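Local coordinates for protein alpha,alpha-trehalose-phosphate synthase (UDP-forming) (Burkholderia multivorans, PDB 5UOF) that belongs to glycosyltransferase family 20, whose members have the two-domain GT-B fold, at residues G236-A241 and V452-F457. Numbering follows the deposited sequence.
Sequences GVYPDA and VWRDTF. With EDO (1,2-ethanediol), chain Q.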
loop_
_atom_site.group_PDB
_atom_site.type_symbol
_atom_site.label_atom_id
_atom_site.label_comp_id
_atom_site.label_asym_id
_atom_site.label_seq_id
_atom_site.Cartn_x
_atom_site.Cartn_y
_atom_site.Cartn_z
ATOM N N GLY A 236 -22.297 2.832 -12.782
ATOM C CA GLY A 236 -22.230 2.990 -14.212
ATOM C C GLY A 236 -22.731 4.342 -14.676
ATOM O O GLY A 236 -22.832 5.306 -13.902
ATOM N N VAL A 237 -23.056 4.415 -15.967
ATOM C CA VAL A 237 -23.526 5.643 -16.597
ATOM C C VAL A 237 -24.767 5.304 -17.411
ATOM O O VAL A 237 -25.263 4.174 -17.356
ATOM C CB VAL A 237 -22.443 6.275 -17.489
ATOM C CG1 VAL A 237 -21.200 6.600 -16.666
ATOM C CG2 VAL A 237 -22.095 5.336 -18.649
ATOM N N TYR A 238 -25.294 6.274 -18.157
ATOM C CA TYR A 238 -26.343 5.990 -19.137
ATOM C C TYR A 238 -25.728 6.144 -20.520
ATOM O O TYR A 238 -25.709 7.248 -21.080
ATOM C CB TYR A 238 -27.553 6.914 -18.964
ATOM C CG TYR A 238 -28.364 6.619 -17.716
ATOM C CD1 TYR A 238 -29.029 5.409 -17.567
ATOM C CD2 TYR A 238 -28.491 7.565 -16.708
ATOM C CE1 TYR A 238 -29.789 5.137 -16.434
ATOM C CE2 TYR A 238 -29.244 7.302 -15.575
ATOM C CZ TYR A 238 -29.893 6.087 -15.443
ATOM O OH TYR A 238 -30.659 5.816 -14.320
ATOM N N PRO A 239 -25.192 5.068 -21.104
ATOM C CA PRO A 239 -24.339 5.241 -22.287
ATOM C C PRO A 239 -25.080 5.768 -23.501
ATOM O O PRO A 239 -24.503 6.558 -24.257
ATOM C CB PRO A 239 -23.768 3.831 -22.523
ATOM C CG PRO A 239 -24.709 2.908 -21.821
ATOM C CD PRO A 239 -25.253 3.670 -20.650
ATOM N N ASP A 240 -26.341 5.367 -23.707
ATOM C CA ASP A 240 -27.081 5.878 -24.857
ATOM C C ASP A 240 -27.351 7.373 -24.713
ATOM O O ASP A 240 -27.296 8.120 -25.697
ATOM C CB ASP A 240 -28.385 5.098 -25.037
ATOM C CG ASP A 240 -28.152 3.609 -25.304
ATOM O OD1 ASP A 240 -27.027 3.226 -25.692
ATOM O OD2 ASP A 240 -29.109 2.821 -25.136
ATOM N N ALA A 241 -27.607 7.832 -23.485
ATOM C CA ALA A 241 -27.827 9.256 -23.253
ATOM C C ALA A 241 -26.557 10.063 -23.492
ATOM O O ALA A 241 -26.616 11.167 -24.046
ATOM C CB ALA A 241 -28.347 9.481 -21.831
ATOM N N VAL A 452 -28.741 0.249 -12.480
ATOM C CA VAL A 452 -28.438 -0.993 -11.774
ATOM C C VAL A 452 -27.909 -0.691 -10.374
ATOM O O VAL A 452 -28.348 -1.293 -9.391
ATOM C CB VAL A 452 -27.458 -1.855 -12.590
ATOM C CG1 VAL A 452 -27.108 -3.141 -11.832
ATOM C CG2 VAL A 452 -28.079 -2.179 -13.960
ATOM N N TRP A 453 -26.975 0.257 -10.263
ATOM C CA TRP A 453 -26.489 0.691 -8.952
ATOM C C TRP A 453 -27.639 1.122 -8.058
ATOM O O TRP A 453 -27.799 0.634 -6.932
ATOM C CB TRP A 453 -25.497 1.840 -9.144
ATOM C CG TRP A 453 -24.963 2.495 -7.904
ATOM C CD1 TRP A 453 -24.004 2.005 -7.059
ATOM C CD2 TRP A 453 -25.295 3.803 -7.417
ATOM N NE1 TRP A 453 -23.749 2.914 -6.055
ATOM C CE2 TRP A 453 -24.508 4.034 -6.269
ATOM C CE3 TRP A 453 -26.179 4.802 -7.843
ATOM C CZ2 TRP A 453 -24.588 5.212 -5.536
ATOM C CZ3 TRP A 453 -26.250 5.973 -7.120
ATOM C CH2 TRP A 453 -25.465 6.168 -5.974
ATOM N N ARG A 454 -28.459 2.041 -8.557
ATOM C CA ARG A 454 -29.557 2.568 -7.766
ATOM C C ARG A 454 -30.534 1.465 -7.372
ATOM O O ARG A 454 -30.881 1.308 -6.192
ATOM C CB ARG A 454 -30.260 3.662 -8.565
ATOM C CG ARG A 454 -31.606 4.026 -8.012
ATOM C CD ARG A 454 -32.202 5.211 -8.756
ATOM N NE ARG A 454 -32.629 4.884 -10.109
ATOM C CZ ARG A 454 -32.023 5.314 -11.211
ATOM N NH1 ARG A 454 -30.947 6.090 -11.133
ATOM N NH2 ARG A 454 -32.495 4.964 -12.395
ATOM N N ASP A 455 -30.986 0.685 -8.354
ATOM C CA ASP A 455 -32.067 -0.267 -8.118
ATOM C C ASP A 455 -31.624 -1.418 -7.226
ATOM O O ASP A 455 -32.387 -1.852 -6.351
ATOM C CB ASP A 455 -32.591 -0.809 -9.446
ATOM C CG ASP A 455 -33.402 0.214 -10.214
ATOM O OD1 ASP A 455 -33.896 1.184 -9.596
ATOM O OD2 ASP A 455 -33.542 0.042 -11.439
ATOM N N THR A 456 -30.405 -1.939 -7.427
ATOM C CA THR A 456 -29.967 -3.080 -6.627
ATOM C C THR A 456 -29.656 -2.663 -5.195
ATOM O O THR A 456 -29.943 -3.404 -4.250
ATOM C CB THR A 456 -28.758 -3.754 -7.278
ATOM O OG1 THR A 456 -27.701 -2.806 -7.421
ATOM C CG2 THR A 456 -29.132 -4.281 -8.663
ATOM N N PHE A 457 -29.080 -1.470 -5.008
ATOM C CA PHE A 457 -28.792 -1.042 -3.643
ATOM C C PHE A 457 -30.088 -0.784 -2.883
ATOM O O PHE A 457 -30.258 -1.253 -1.752
ATOM C CB PHE A 457 -27.896 0.198 -3.625
ATOM C CG PHE A 457 -27.250 0.441 -2.284
ATOM C CD1 PHE A 457 -27.963 1.013 -1.241
ATOM C CD2 PHE A 457 -25.934 0.071 -2.060
ATOM C CE1 PHE A 457 -27.375 1.218 0.001
ATOM C CE2 PHE A 457 -25.334 0.274 -0.828
ATOM C CZ PHE A 457 -26.057 0.849 0.214
HETATM C C1 EDO Q . -36.261 1.934 -6.913
HETATM O O1 EDO Q . -35.581 0.811 -7.486
HETATM C C2 EDO Q . -35.496 3.215 -7.209
HETATM O O2 EDO Q . -35.901 3.787 -8.463
HETATM O O HOH W 1 -24.548 1.080 -12.179
#
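The phenol oxygen of Y238 meets the outer edge of the R454 guanidinium; these are the one pair of residues whose atoms come within 4.5 Å across the contact. NH2 of R454 gives Y238 OH a hydrogen bond of 2.8 Å, bent only to 158°, with the oxygen lying in the guanidinium plane; NH1 adds a weak second bond at 3.2 Å to the same OH. Tyrosine suits the place because its rigid ring carries a polar oxygen far from the backbone, whereas arginine offers two N-H groups side by side and thus a fork for one acceptor. The two planes lie 38° apart, so the groups join edge to edge and do not stack. CG of R454 stands anti to its backbone N, and a bend at chi3 (71°) turns the guanidinium toward the tyrosine. The buried arginine also gives NH1 to the carbonyl O of G35, which, with the bonds to Y238, helps hold the guanidinium in its orientation.

This pairing is the tight part; behind it W453 packs on L32 and V36 of helix 32-43 and on the loop at I235. Between the backbones the fit is looser: a water accepts from G236 N (2.9 Å) and W453 N (3.2 Å), joining the two segments where their backbones do not meet. Farther out, exposed D455 takes a hydrogen bond on OD1 from O1 of 1,2-ethanediol (2.7 Å), probably a crystallisation additive, and makes a long salt bridge with R454 NE.

Y238 is the N-cap residue of helix 239-248, which P239 begins, packing on helix 431-447. The contact thus ties the link after strand 226-232 to helix 450-472, which returns to the N-terminal domain, as is usual in GT-B enzymes, and there stacks F457 on W137 of strand 135-139.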